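Local coordinates for twin-arginine translocation pathway signal protein (Burkholderia phytofirmans, PDB 2RJO) that binds beta-D-galactopyranose between two lobes and probably serves as the periplasmic sugar receptor of a transport system, at residues A[95-100]-A[281-286]; A[101-104]-A[109-112]; A[128-133]-A[159-164]. All coordinates share one frame; numbering follows the deposited sequence.

In the fold
Interactions 1 and 2 adjoin in one lobe of this periplasmic-binding-protein fold, their centres about 9 Å apart, and interaction 3 lies in the other lobe. Strands 110-115 and 283-291 are neighbours in the same sheet, and the loop that follows strand 90-94 packs against their starting ends; His102 ND1 of interaction 2 reaches Glu283 OE2 of interaction 1 at 2.6 Å. Interaction 1 also carries the galactose contacts of Trp95 and Asn96, whereas the side chain of Tyr110 in interaction 2 is about 13 Å from the sugar. Interaction 3 pairs helices 118-132 and 149-163, its centre about 27 Å from that of interaction 1 and about 36 Å from that of interaction 2.

Interaction 1 of 3, residues A[95-100]-A[281-286]; sequences WNKPKD and RRESFC. With GAL (beta-D-galactopyranose), chain B.
Lys97 starts with CG wedged between its backbone N and its carbonyl carbon (chi1 81°), runs straight, and bends at the last bond (chi4 67°), which lays both CE and NZ against the carboxylate of Glu283. Glu283 comes from strand 283-286 with its CG beside the backbone N and the rest of the chain extended, and the two side chains meet at about a right angle. OE2 of Glu283 is 3.5 Å from Lys97 CE, and the salt bridge from Lys97 NZ to Glu283 OE2 is equally long at 3.5 Å, so the carboxylate oxygen rests on the flank of the CE-NZ bond.

Shorter bonds hold the ammonium. Lys97 NZ gives a 2.9 Å hydrogen bond to Pro98 O, with a C=O...N angle of 149°, and another to Leu101 O, both of its own loop; a third partner, Tyr323 OH, comes from near the C-terminus. Glu283 is shared in the same way: OE2 pairs with His102 ND1, and OE1 with Tyr323 OH, which therefore bridges the two charged groups.

At the other end of the loop is the galactose. The Trp95 indole lies with one face under the sugar, whose C4 is 3.8 Å above the ring plane and offset toward the rim. Asn96 ND2 sends a weak hydrogen bond to O6 of GAL, 3.1 Å long, and a further bond to Pro71 O. Tyr19 OH meets the Trp95 NE1.

Lys97 and Glu283 are both buried, and the charges are balanced by a web of polar partners more than by one short ion pair. Their proximity should stabilise the ionised forms of both and tie the base of this sugar-binding loop to strand 283-291.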
ATOM      1  N   TRP A  95      -0.265  -1.837  -6.433  1.00 20.78           N
ATOM      2  CA  TRP A  95      -0.789  -0.481  -6.275  1.00 19.69           C
ATOM      3  C   TRP A  95      -0.850   0.466  -7.475  1.00 20.25           C
ATOM      4  O   TRP A  95      -1.934   0.823  -7.925  1.00 21.03           O
ATOM      5  CB  TRP A  95      -0.029   0.253  -5.156  1.00 17.78           C
ATOM      6  CG  TRP A  95      -0.283  -0.238  -3.736  1.00 17.47           C
ATOM      7  CD1 TRP A  95       0.657  -0.615  -2.824  1.00 18.39           C
ATOM      8  CD2 TRP A  95      -1.554  -0.394  -3.084  1.00 16.50           C
ATOM      9  NE1 TRP A  95       0.056  -1.002  -1.647  1.00 18.26           N
ATOM     10  CE2 TRP A  95      -1.298  -0.875  -1.778  1.00 16.40           C
ATOM     11  CE3 TRP A  95      -2.878  -0.177  -3.474  1.00 16.33           C
ATOM     12  CZ2 TRP A  95      -2.324  -1.141  -0.866  1.00 15.17           C
ATOM     13  CZ3 TRP A  95      -3.903  -0.447  -2.557  1.00 16.73           C
ATOM     14  CH2 TRP A  95      -3.614  -0.921  -1.277  1.00 15.49           C
ATOM     15  N   ASN A  96       0.308   0.886  -7.979  1.00 19.32           N
ATOM     16  CA  ASN A  96       0.357   1.871  -9.064  1.00 19.49           C
ATOM     17  C   ASN A  96       0.595   1.394 -10.497  1.00 20.34           C
ATOM     18  O   ASN A  96       1.524   0.641 -10.774  1.00 21.24           O
ATOM     19  CB  ASN A  96       1.414   2.941  -8.737  1.00 19.56           C
ATOM     20  CG  ASN A  96       1.219   3.579  -7.373  1.00 19.78           C
ATOM     21  OD1 ASN A  96       0.179   4.161  -7.086  1.00 20.36           O
ATOM     22  ND2 ASN A  96       2.234   3.473  -6.525  1.00 22.12           N
ATOM     23  N   LYS A  97      -0.252   1.869 -11.403  1.00 20.27           N
ATOM     24  CA  LYS A  97      -0.147   1.554 -12.819  1.00 20.49           C
ATOM     25  C   LYS A  97      -1.200   2.348 -13.582  1.00 22.96           C
ATOM     26  O   LYS A  97      -2.213   2.761 -13.010  1.00 19.78           O
ATOM     27  CB  LYS A  97      -0.379   0.061 -13.078  1.00 21.79           C
ATOM     28  CG  LYS A  97      -1.849  -0.344 -13.112  1.00 21.08           C
ATOM     29  CD  LYS A  97      -2.021  -1.762 -13.641  1.00 21.60           C
ATOM     30  CE  LYS A  97      -3.493  -2.124 -13.810  1.00 21.95           C
ATOM     31  NZ  LYS A  97      -4.193  -1.341 -14.873  1.00 21.46           N
ATOM     32  N   PRO A  98      -0.969   2.574 -14.887  1.00 23.21           N
ATOM     33  CA  PRO A  98      -1.936   3.320 -15.695  1.00 24.15           C
ATOM     34  C   PRO A  98      -3.181   2.456 -15.864  1.00 25.04           C
ATOM     35  O   PRO A  98      -3.099   1.232 -15.803  1.00 25.80           O
ATOM     36  CB  PRO A  98      -1.205   3.518 -17.024  1.00 23.02           C
ATOM     37  CG  PRO A  98       0.259   3.428 -16.647  1.00 21.57           C
ATOM     38  CD  PRO A  98       0.260   2.302 -15.655  1.00 21.82           C
ATOM     39  N   LYS A  99      -4.329   3.077 -16.081  1.00 26.30           N
ATOM     40  CA  LYS A  99      -5.544   2.306 -16.257  1.00 27.43           C
ATOM     41  C   LYS A  99      -5.428   1.360 -17.455  1.00 27.33           C
ATOM     42  O   LYS A  99      -5.848   0.203 -17.380  1.00 26.89           O
ATOM     43  CB  LYS A  99      -6.733   3.246 -16.455  1.00 30.19           C
ATOM     44  CG  LYS A  99      -8.081   2.541 -16.564  1.00 31.69           C
ATOM     45  CD  LYS A  99      -9.142   3.492 -17.111  1.00 34.56           C
ATOM     46  CE  LYS A  99     -10.488   2.796 -17.263  1.00 36.29           C
ATOM     47  NZ  LYS A  99     -10.369   1.560 -18.103  1.00 36.26           N
ATOM     48  N   ASP A 100      -4.840   1.842 -18.550  1.00 27.75           N
ATOM     49  CA  ASP A 100      -4.704   1.040 -19.775  1.00 27.10           C
ATOM     50  C   ASP A 100      -3.700  -0.101 -19.729  1.00 25.49           C
ATOM     51  O   ASP A 100      -3.765  -1.008 -20.556  1.00 25.77           O
ATOM     52  CB  ASP A 100      -4.342   1.922 -20.971  1.00 30.49           C
ATOM     53  CG  ASP A 100      -5.315   3.056 -21.180  1.00 35.91           C
ATOM     54  OD1 ASP A 100      -6.465   2.974 -20.682  1.00 37.60           O
ATOM     55  OD2 ASP A 100      -4.923   4.036 -21.857  1.00 39.32           O
ATOM     56  N   ARG A 281      -7.637 -12.863 -11.594  1.00 25.67           N
ATOM     57  CA  ARG A 281      -6.432 -13.507 -11.081  1.00 25.07           C
ATOM     58  C   ARG A 281      -5.215 -12.865 -11.736  1.00 24.28           C
ATOM     59  O   ARG A 281      -4.075 -13.147 -11.376  1.00 24.14           O
ATOM     60  CB  ARG A 281      -6.469 -15.012 -11.340  1.00 25.63           C
ATOM     61  CG  ARG A 281      -7.528 -15.686 -10.490  1.00 25.86           C
ATOM     62  CD  ARG A 281      -7.442 -17.179 -10.535  1.00 29.05           C
ATOM     63  NE  ARG A 281      -8.252 -17.762  -9.474  1.00 30.02           N
ATOM     64  CZ  ARG A 281      -8.276 -19.058  -9.184  1.00 29.59           C
ATOM     65  NH1 ARG A 281      -7.538 -19.910  -9.888  1.00 30.72           N
ATOM     66  NH2 ARG A 281      -9.002 -19.494  -8.167  1.00 30.25           N
ATOM     67  N   ARG A 282      -5.492 -11.981 -12.690  1.00 23.22           N
ATOM     68  CA  ARG A 282      -4.472 -11.232 -13.423  1.00 23.85           C
ATOM     69  C   ARG A 282      -4.389  -9.816 -12.846  1.00 22.66           C
ATOM     70  O   ARG A 282      -3.301  -9.280 -12.655  1.00 23.12           O
ATOM     71  CB  ARG A 282      -4.834 -11.189 -14.907  1.00 24.21           C
ATOM     72  CG  ARG A 282      -4.234 -12.332 -15.708  1.00 28.61           C
ATOM     73  CD  ARG A 282      -2.735 -12.084 -15.885  1.00 30.12           C
ATOM     74  NE  ARG A 282      -2.161 -12.969 -16.878  1.00 32.67           N
ATOM     75  CZ  ARG A 282      -1.157 -12.653 -17.687  1.00 31.59           C
ATOM     76  NH1 ARG A 282      -0.596 -11.457 -17.639  1.00 31.20           N
ATOM     77  NH2 ARG A 282      -0.695 -13.559 -18.536  1.00 37.42           N
ATOM     78  N   GLU A 283      -5.552  -9.225 -12.590  1.00 22.02           N
ATOM     79  CA  GLU A 283      -5.670  -7.897 -11.986  1.00 23.02           C
ATOM     80  C   GLU A 283      -6.654  -8.118 -10.849  1.00 23.22           C
ATOM     81  O   GLU A 283      -7.859  -8.219 -11.074  1.00 24.21           O
ATOM     82  CB  GLU A 283      -6.241  -6.881 -12.971  1.00 24.72           C
ATOM     83  CG  GLU A 283      -5.266  -6.429 -14.035  1.00 25.93           C
ATOM     84  CD  GLU A 283      -5.755  -5.207 -14.791  1.00 28.15           C
ATOM     85  OE1 GLU A 283      -6.907  -4.784 -14.558  1.00 27.94           O
ATOM     86  OE2 GLU A 283      -4.988  -4.671 -15.623  1.00 28.02           O
ATOM     87  N   SER A 284      -6.136  -8.196  -9.628  1.00 22.36           N
ATOM     88  CA  SER A 284      -6.973  -8.482  -8.471  1.00 20.69           C
ATOM     89  C   SER A 284      -7.081  -7.418  -7.389  1.00 20.53           C
ATOM     90  O   SER A 284      -6.135  -6.682  -7.113  1.00 21.35           O
ATOM     91  CB  SER A 284      -6.471  -9.771  -7.806  1.00 19.97           C
ATOM     92  OG  SER A 284      -5.999 -10.715  -8.762  1.00 22.89           O
ATOM     93  N   PHE A 285      -8.262  -7.334  -6.790  1.00 19.86           N
ATOM     94  CA  PHE A 285      -8.479  -6.457  -5.644  1.00 19.70           C
ATOM     95  C   PHE A 285      -8.396  -7.544  -4.589  1.00 20.05           C
ATOM     96  O   PHE A 285      -9.046  -8.575  -4.736  1.00 20.18           O
ATOM     97  CB  PHE A 285      -9.884  -5.849  -5.636  1.00 19.41           C
ATOM     98  CG  PHE A 285      -9.928  -4.427  -6.095  1.00 16.52           C
ATOM     99  CD1 PHE A 285     -11.148  -3.795  -6.307  1.00 18.60           C
ATOM    100  CD2 PHE A 285      -8.751  -3.713  -6.322  1.00 17.90           C
ATOM    101  CE1 PHE A 285     -11.202  -2.469  -6.740  1.00 16.42           C
ATOM    102  CE2 PHE A 285      -8.792  -2.390  -6.754  1.00 16.73           C
ATOM    103  CZ  PHE A 285     -10.018  -1.767  -6.964  1.00 16.96           C
ATOM    104  N   CYS A 286      -7.595  -7.351  -3.550  1.00 19.87           N
ATOM    105  CA  CYS A 286      -7.461  -8.387  -2.536  1.00 22.07           C
ATOM    106  C   CYS A 286      -8.268  -8.066  -1.289  1.00 21.37           C
ATOM    107  O   CYS A 286      -8.733  -6.942  -1.104  1.00 20.83           O
ATOM    108  CB  CYS A 286      -5.990  -8.569  -2.165  1.00 23.13           C
ATOM    109  SG  CYS A 286      -4.922  -8.786  -3.603  1.00 26.27           S
TER
HETATM  110  C1  GAL B 368       2.894   3.625   0.544  1.00 19.20           C
HETATM  111  C2  GAL B 368       1.575   3.536   1.347  1.00 17.63           C
HETATM  112  C3  GAL B 368       0.725   2.381   0.774  1.00 19.02           C
HETATM  113  C4  GAL B 368       0.441   2.668  -0.711  1.00 18.98           C
HETATM  114  C5  GAL B 368       1.819   2.773  -1.423  1.00 20.12           C
HETATM  115  C6  GAL B 368       1.581   3.063  -2.890  1.00 18.74           C
HETATM  116  O1  GAL B 368       3.683   4.712   1.062  1.00 17.94           O
HETATM  117  O2  GAL B 368       1.866   3.272   2.718  1.00 18.75           O
HETATM  118  O3  GAL B 368      -0.514   2.289   1.475  1.00 16.35           O
HETATM  119  O4  GAL B 368      -0.248   3.913  -0.817  1.00 18.39           O
HETATM  120  O5  GAL B 368       2.609   3.872  -0.862  1.00 19.35           O
HETATM  121  O6  GAL B 368       2.844   3.148  -3.522  1.00 16.32           O

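Interaction 2 of 3, residues A[101-104]-A[109-112]; sequences LHPW and NYVA
Pro103 sits on one face of the Tyr110 ring, and this is where the contact is tightest. Its CB is 3.9 Å from the ring centroid and only 16° off the normal, a CH-pi contact, while Pro103 CA comes within 3.4 Å of Tyr110 CD2. The tyrosine is set for this by a CG anti to its backbone N (chi1 -168°), which brings the ring face up against Pro103. Leu101 approaches differently: its CG meets Tyr110 CE2 at 3.8 Å from the ring edge, near the ring plane, and CD2 of the leucine follows along toward the hydroxyl. The ring is thus touched on a face by the proline and along a rim by the leucine.

The backbone is close as well, Pro103 CB lying 3.2 Å from Tyr110 O. Tyr110 is the centre of an inverse gamma turn as the chain enters strand 110-115, and Val111 N makes a weak bond of 3.1 Å to Asn109 O.

The other side is looser. His102 and Trp104 both start away from segment 109-112 and are partly exposed. They lean on one another, with His102 CB 3.1 Å above the plane of the Trp104 ring near its rim, and each has a partner elsewhere: His102 ND1 is hydrogen-bonded to Glu283 OE2, and Lys279 makes a cation-pi contact with Trp104. Val111 likewise turns away, toward helix 253-268.

The join is apolar, built from proline and leucine carbons around an aromatic ring. Tyr110 OH bonds weakly to Thr93 OG1 outside it, so within this contact dispersion and fit of shape probably do most of the holding.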
ATOM      1  N   LEU A 101      -2.767  -0.056 -18.788  1.00 23.18           N
ATOM      2  CA  LEU A 101      -1.767  -1.110 -18.687  1.00 22.76           C
ATOM      3  C   LEU A 101      -2.347  -2.372 -18.051  1.00 23.80           C
ATOM      4  O   LEU A 101      -2.634  -2.387 -16.849  1.00 23.65           O
ATOM      5  CB  LEU A 101      -0.579  -0.631 -17.859  1.00 19.88           C
ATOM      6  CG  LEU A 101       0.628  -1.560 -17.870  1.00 17.65           C
ATOM      7  CD1 LEU A 101       1.195  -1.605 -19.280  1.00 17.45           C
ATOM      8  CD2 LEU A 101       1.685  -1.046 -16.887  1.00 19.37           C
ATOM      9  N   HIS A 102      -2.508  -3.426 -18.854  1.00 22.58           N
ATOM     10  CA  HIS A 102      -3.055  -4.695 -18.365  1.00 22.48           C
ATOM     11  C   HIS A 102      -2.070  -5.843 -18.569  1.00 21.96           C
ATOM     12  O   HIS A 102      -1.417  -5.947 -19.617  1.00 19.90           O
ATOM     13  CB  HIS A 102      -4.355  -5.045 -19.100  1.00 22.51           C
ATOM     14  CG  HIS A 102      -5.411  -3.993 -19.008  1.00 24.39           C
ATOM     15  ND1 HIS A 102      -6.036  -3.662 -17.817  1.00 23.86           N
ATOM     16  CD2 HIS A 102      -5.950  -3.178 -19.944  1.00 22.86           C
ATOM     17  CE1 HIS A 102      -6.901  -2.696 -18.031  1.00 24.06           C
ATOM     18  NE2 HIS A 102      -6.871  -2.378 -19.317  1.00 24.58           N
ATOM     19  N   PRO A 103      -1.947  -6.727 -17.565  1.00 22.53           N
ATOM     20  CA  PRO A 103      -1.023  -7.856 -17.703  1.00 22.68           C
ATOM     21  C   PRO A 103      -1.314  -8.758 -18.906  1.00 23.20           C
ATOM     22  O   PRO A 103      -0.388  -9.271 -19.536  1.00 22.79           O
ATOM     23  CB  PRO A 103      -1.156  -8.595 -16.366  1.00 22.59           C
ATOM     24  CG  PRO A 103      -2.464  -8.123 -15.808  1.00 24.47           C
ATOM     25  CD  PRO A 103      -2.516  -6.676 -16.209  1.00 21.39           C
ATOM     26  N   TRP A 104      -2.591  -8.946 -19.227  1.00 22.41           N
ATOM     27  CA  TRP A 104      -2.957  -9.800 -20.358  1.00 22.82           C
ATOM     28  C   TRP A 104      -2.502  -9.254 -21.711  1.00 23.64           C
ATOM     29  O   TRP A 104      -2.556  -9.961 -22.722  1.00 25.52           O
ATOM     30  CB  TRP A 104      -4.462 -10.072 -20.360  1.00 22.70           C
ATOM     31  CG  TRP A 104      -5.328  -8.863 -20.165  1.00 22.54           C
ATOM     32  CD1 TRP A 104      -5.647  -7.925 -21.095  1.00 23.94           C
ATOM     33  CD2 TRP A 104      -6.008  -8.484 -18.963  1.00 23.48           C
ATOM     34  NE1 TRP A 104      -6.483  -6.978 -20.548  1.00 23.72           N
ATOM     35  CE2 TRP A 104      -6.709  -7.295 -19.233  1.00 23.57           C
ATOM     36  CE3 TRP A 104      -6.069  -9.022 -17.668  1.00 23.47           C
ATOM     37  CZ2 TRP A 104      -7.492  -6.653 -18.270  1.00 22.73           C
ATOM     38  CZ3 TRP A 104      -6.846  -8.379 -16.713  1.00 21.91           C
ATOM     39  CH2 TRP A 104      -7.535  -7.204 -17.015  1.00 21.61           C
ATOM     40  N   ASN A 109       5.102 -12.465 -19.443  1.00 23.63           N
ATOM     41  CA  ASN A 109       6.023 -11.693 -18.613  1.00 24.16           C
ATOM     42  C   ASN A 109       5.381 -10.820 -17.528  1.00 23.68           C
ATOM     43  O   ASN A 109       5.884 -10.748 -16.415  1.00 25.21           O
ATOM     44  CB  ASN A 109       6.924 -10.845 -19.514  1.00 24.42           C
ATOM     45  CG  ASN A 109       7.670 -11.685 -20.548  1.00 26.53           C
ATOM     46  OD1 ASN A 109       8.759 -12.198 -20.287  1.00 29.25           O
ATOM     47  ND2 ASN A 109       7.068 -11.848 -21.717  1.00 26.45           N
ATOM     48  N   TYR A 110       4.280 -10.157 -17.849  1.00 21.54           N
ATOM     49  CA  TYR A 110       3.586  -9.327 -16.873  1.00 20.77           C
ATOM     50  C   TYR A 110       2.597 -10.264 -16.188  1.00 20.51           C
ATOM     51  O   TYR A 110       1.453 -10.376 -16.609  1.00 20.01           O
ATOM     52  CB  TYR A 110       2.831  -8.203 -17.577  1.00 19.63           C
ATOM     53  CG  TYR A 110       2.303  -7.121 -16.666  1.00 18.48           C
ATOM     54  CD1 TYR A 110       2.383  -7.231 -15.277  1.00 18.06           C
ATOM     55  CD2 TYR A 110       1.716  -5.981 -17.203  1.00 17.57           C
ATOM     56  CE1 TYR A 110       1.892  -6.226 -14.450  1.00 15.99           C
ATOM     57  CE2 TYR A 110       1.226  -4.981 -16.396  1.00 17.51           C
ATOM     58  CZ  TYR A 110       1.313  -5.102 -15.021  1.00 17.54           C
ATOM     59  OH  TYR A 110       0.822  -4.087 -14.235  1.00 16.41           O
ATOM     60  N   VAL A 111       3.058 -10.929 -15.135  1.00 19.73           N
ATOM     61  CA  VAL A 111       2.255 -11.897 -14.397  1.00 19.67           C
ATOM     62  C   VAL A 111       0.969 -11.373 -13.777  1.00 20.20           C
ATOM     63  O   VAL A 111      -0.105 -11.946 -13.981  1.00 19.41           O
ATOM     64  CB  VAL A 111       3.086 -12.555 -13.295  1.00 18.82           C
ATOM     65  CG1 VAL A 111       2.245 -13.589 -12.563  1.00 19.40           C
ATOM     66  CG2 VAL A 111       4.327 -13.184 -13.898  1.00 19.57           C
ATOM     67  N   ALA A 112       1.060 -10.299 -13.002  1.00 20.83           N
ATOM     68  CA  ALA A 112      -0.147  -9.781 -12.387  1.00 19.51           C
ATOM     69  C   ALA A 112       0.004  -8.431 -11.705  1.00 19.38           C
ATOM     70  O   ALA A 112       1.106  -7.975 -11.421  1.00 20.19           O
ATOM     71  CB  ALA A 112      -0.696 -10.807 -11.381  1.00 18.49           C
TER

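Interaction 3 of 3, residues A[128-133]-A[159-164]; sequences QLFKSM and DAALKK
The Phe130 ring turns its CE2 and CZ corner to helix 149-163, and two side chains and a piece of backbone close around that corner. Ala161 C lies at the ring edge, in plane, 3.6 Å from Phe130 CE2. The methyl of Ala161 and a methyl of Leu162 come in obliquely: Ala161 CB is 3.5 Å from Phe130 CE2, and Leu162 CD2 is 3.5 Å from Phe130 CZ. Beyond this contact, the ring of Phe165 also meets Phe130, the planes inclined at about 55°.

Phe130 reaches across because its CG stands beside the backbone N, anti to the carbonyl carbon (chi1 -58°), sending the ring straight toward the neighbouring helix. Leu162 arrives with the same first torsion (chi1 -71°); its CB starts off to the side, but the branch bends back so that CD2 arrives at CZ, the two side chains crossing at about a right angle. Ala161, being short, lets the ring come right up to the helix backbone.

On the far side of helix 118-132, Ser132 turns back on its own helix. Gln128 O takes the backbone N of Ser132 at 3.1 Å and its OG at 3.3 Å, the two donors arriving from opposite faces of the carbonyl plane.

Under the two helices lie strands 137-143 and 168-175: Phe130 touches Val139 and Ile168, and Leu162 touches Ile168 and Leu170. Helix 149-163 joins those strands in a beta-alpha-beta crossover, with helix 118-132 beside it on the parallel sheet, as in the alpha/beta lobes of periplasmic binding proteins.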
ATOM      1  N   GLN A 128     -15.900   5.517   9.970  1.00 26.84           N
ATOM      2  CA  GLN A 128     -15.623   5.223  11.370  1.00 26.81           C
ATOM      3  C   GLN A 128     -15.191   6.493  12.086  1.00 26.52           C
ATOM      4  O   GLN A 128     -15.574   6.722  13.232  1.00 26.50           O
ATOM      5  CB  GLN A 128     -14.519   4.175  11.490  1.00 28.05           C
ATOM      6  CG  GLN A 128     -14.086   3.912  12.925  1.00 31.50           C
ATOM      7  CD  GLN A 128     -15.199   3.309  13.772  1.00 34.31           C
ATOM      8  OE1 GLN A 128     -15.557   2.135  13.613  1.00 34.43           O
ATOM      9  NE2 GLN A 128     -15.759   4.115  14.673  1.00 33.54           N
ATOM     10  N   LEU A 129     -14.380   7.302  11.406  1.00 24.51           N
ATOM     11  CA  LEU A 129     -13.895   8.552  11.966  1.00 25.31           C
ATOM     12  C   LEU A 129     -15.051   9.515  12.248  1.00 25.71           C
ATOM     13  O   LEU A 129     -15.124  10.122  13.318  1.00 25.34           O
ATOM     14  CB  LEU A 129     -12.902   9.202  11.001  1.00 23.37           C
ATOM     15  CG  LEU A 129     -12.407  10.596  11.380  1.00 21.23           C
ATOM     16  CD1 LEU A 129     -11.521  10.505  12.618  1.00 20.60           C
ATOM     17  CD2 LEU A 129     -11.639  11.217  10.223  1.00 21.46           C
ATOM     18  N   PHE A 130     -15.968   9.643  11.295  1.00 26.86           N
ATOM     19  CA  PHE A 130     -17.093  10.544  11.478  1.00 27.16           C
ATOM     20  C   PHE A 130     -18.033  10.059  12.568  1.00 28.64           C
ATOM     21  O   PHE A 130     -18.678  10.864  13.234  1.00 28.80           O
ATOM     22  CB  PHE A 130     -17.860  10.721  10.166  1.00 28.54           C
ATOM     23  CG  PHE A 130     -17.016  11.243   9.034  1.00 26.57           C
ATOM     24  CD1 PHE A 130     -15.883  12.032   9.282  1.00 25.63           C
ATOM     25  CD2 PHE A 130     -17.360  10.964   7.713  1.00 25.71           C
ATOM     26  CE1 PHE A 130     -15.112  12.530   8.224  1.00 24.53           C
ATOM     27  CE2 PHE A 130     -16.592  11.459   6.648  1.00 25.50           C
ATOM     28  CZ  PHE A 130     -15.466  12.244   6.909  1.00 24.60           C
ATOM     29  N   LYS A 131     -18.130   8.746  12.752  1.00 30.00           N
ATOM     30  CA  LYS A 131     -18.998   8.232  13.800  1.00 31.86           C
ATOM     31  C   LYS A 131     -18.399   8.703  15.119  1.00 32.12           C
ATOM     32  O   LYS A 131     -19.102   9.227  15.987  1.00 33.75           O
ATOM     33  CB  LYS A 131     -19.048   6.702  13.791  1.00 32.57           C
ATOM     34  CG  LYS A 131     -19.565   6.066  12.510  1.00 35.00           C
ATOM     35  CD  LYS A 131     -20.931   6.607  12.122  1.00 37.34           C
ATOM     36  CE  LYS A 131     -21.612   5.723  11.078  1.00 37.14           C
ATOM     37  NZ  LYS A 131     -22.065   4.433  11.674  1.00 38.73           N
ATOM     38  N   SER A 132     -17.091   8.525  15.257  1.00 31.43           N
ATOM     39  CA  SER A 132     -16.397   8.923  16.473  1.00 31.90           C
ATOM     40  C   SER A 132     -16.619  10.384  16.804  1.00 32.18           C
ATOM     41  O   SER A 132     -16.614  10.764  17.974  1.00 34.35           O
ATOM     42  CB  SER A 132     -14.895   8.669  16.340  1.00 31.83           C
ATOM     43  OG  SER A 132     -14.617   7.286  16.288  1.00 33.02           O
HETATM   44  N   MSE A 133     -16.804  11.203  15.777  1.00 31.35           N
HETATM   45  CA  MSE A 133     -17.012  12.638  15.961  1.00 29.99           C
HETATM   46  C   MSE A 133     -18.476  12.982  16.240  1.00 30.03           C
HETATM   47  O   MSE A 133     -18.819  14.150  16.415  1.00 31.96           O
HETATM   48  CB  MSE A 133     -16.560  13.392  14.706  1.00 27.61           C
HETATM   49  CG  MSE A 133     -15.067  13.346  14.412  1.00 24.25           C
HETATM   50 SE   MSE A 133     -14.721  13.879  12.714  1.00 20.99          SE
HETATM   51  CE  MSE A 133     -13.220  13.271  12.483  1.00 25.05           C
ATOM     52  N   ASP A 159     -14.129  11.480   0.212  1.00 27.58           N
ATOM     53  CA  ASP A 159     -15.140  12.377  -0.344  1.00 29.41           C
ATOM     54  C   ASP A 159     -16.541  11.774  -0.359  1.00 29.45           C
ATOM     55  O   ASP A 159     -17.533  12.509  -0.340  1.00 31.56           O
ATOM     56  CB  ASP A 159     -14.766  12.796  -1.773  1.00 28.24           C
ATOM     57  CG  ASP A 159     -13.472  13.592  -1.835  1.00 29.30           C
ATOM     58  OD1 ASP A 159     -13.088  14.205  -0.817  1.00 29.42           O
ATOM     59  OD2 ASP A 159     -12.846  13.621  -2.917  1.00 26.84           O
ATOM     60  N   ALA A 160     -16.628  10.448  -0.413  1.00 29.95           N
ATOM     61  CA  ALA A 160     -17.921   9.769  -0.432  1.00 29.45           C
ATOM     62  C   ALA A 160     -18.512   9.668   0.976  1.00 30.65           C
ATOM     63  O   ALA A 160     -19.734   9.736   1.164  1.00 30.91           O
ATOM     64  CB  ALA A 160     -17.772   8.375  -1.031  1.00 30.47           C
ATOM     65  N   ALA A 161     -17.643   9.496   1.965  1.00 30.20           N
ATOM     66  CA  ALA A 161     -18.101   9.399   3.339  1.00 29.23           C
ATOM     67  C   ALA A 161     -18.638  10.774   3.739  1.00 28.91           C
ATOM     68  O   ALA A 161     -19.601  10.885   4.497  1.00 29.46           O
ATOM     69  CB  ALA A 161     -16.950   8.984   4.237  1.00 28.95           C
ATOM     70  N   LEU A 162     -18.008  11.817   3.213  1.00 27.68           N
ATOM     71  CA  LEU A 162     -18.413  13.189   3.490  1.00 27.87           C
ATOM     72  C   LEU A 162     -19.816  13.445   2.942  1.00 29.10           C
ATOM     73  O   LEU A 162     -20.654  14.046   3.617  1.00 29.28           O
ATOM     74  CB  LEU A 162     -17.425  14.170   2.854  1.00 25.64           C
ATOM     75  CG  LEU A 162     -16.027  14.267   3.483  1.00 22.69           C
ATOM     76  CD1 LEU A 162     -15.084  15.023   2.562  1.00 19.15           C
ATOM     77  CD2 LEU A 162     -16.125  14.965   4.820  1.00 21.65           C
ATOM     78  N   LYS A 163     -20.073  12.969   1.727  1.00 30.34           N
ATOM     79  CA  LYS A 163     -21.373  13.155   1.099  1.00 32.22           C
ATOM     80  C   LYS A 163     -22.468  12.498   1.925  1.00 33.51           C
ATOM     81  O   LYS A 163     -23.628  12.919   1.893  1.00 34.63           O
ATOM     82  CB  LYS A 163     -21.370  12.564  -0.313  1.00 32.66           C
ATOM     83  CG  LYS A 163     -22.631  12.854  -1.114  1.00 34.85           C
ATOM     84  CD  LYS A 163     -23.187  11.592  -1.787  1.00 36.66           C
ATOM     85  CE  LYS A 163     -23.757  10.623  -0.755  1.00 38.07           C
ATOM     86  NZ  LYS A 163     -24.395   9.395  -1.363  1.00 36.81           N
ATOM     87  N   LYS A 164     -22.098  11.474   2.685  1.00 34.04           N
ATOM     88  CA  LYS A 164     -23.072  10.760   3.493  1.00 34.69           C
ATOM     89  C   LYS A 164     -23.131  11.285   4.929  1.00 34.86           C
ATOM     90  O   LYS A 164     -23.886  10.778   5.762  1.00 35.92           O
ATOM     91  CB  LYS A 164     -22.748   9.265   3.477  1.00 36.08           C
ATOM     92  CG  LYS A 164     -23.915   8.386   3.884  1.00 38.68           C
ATOM     93  CD  LYS A 164     -25.101   8.553   2.913  1.00 40.92           C
ATOM     94  CE  LYS A 164     -26.318   7.758   3.393  1.00 40.27           C
ATOM     95  NZ  LYS A 164     -27.361   7.667   2.330  1.00 41.13           N
TER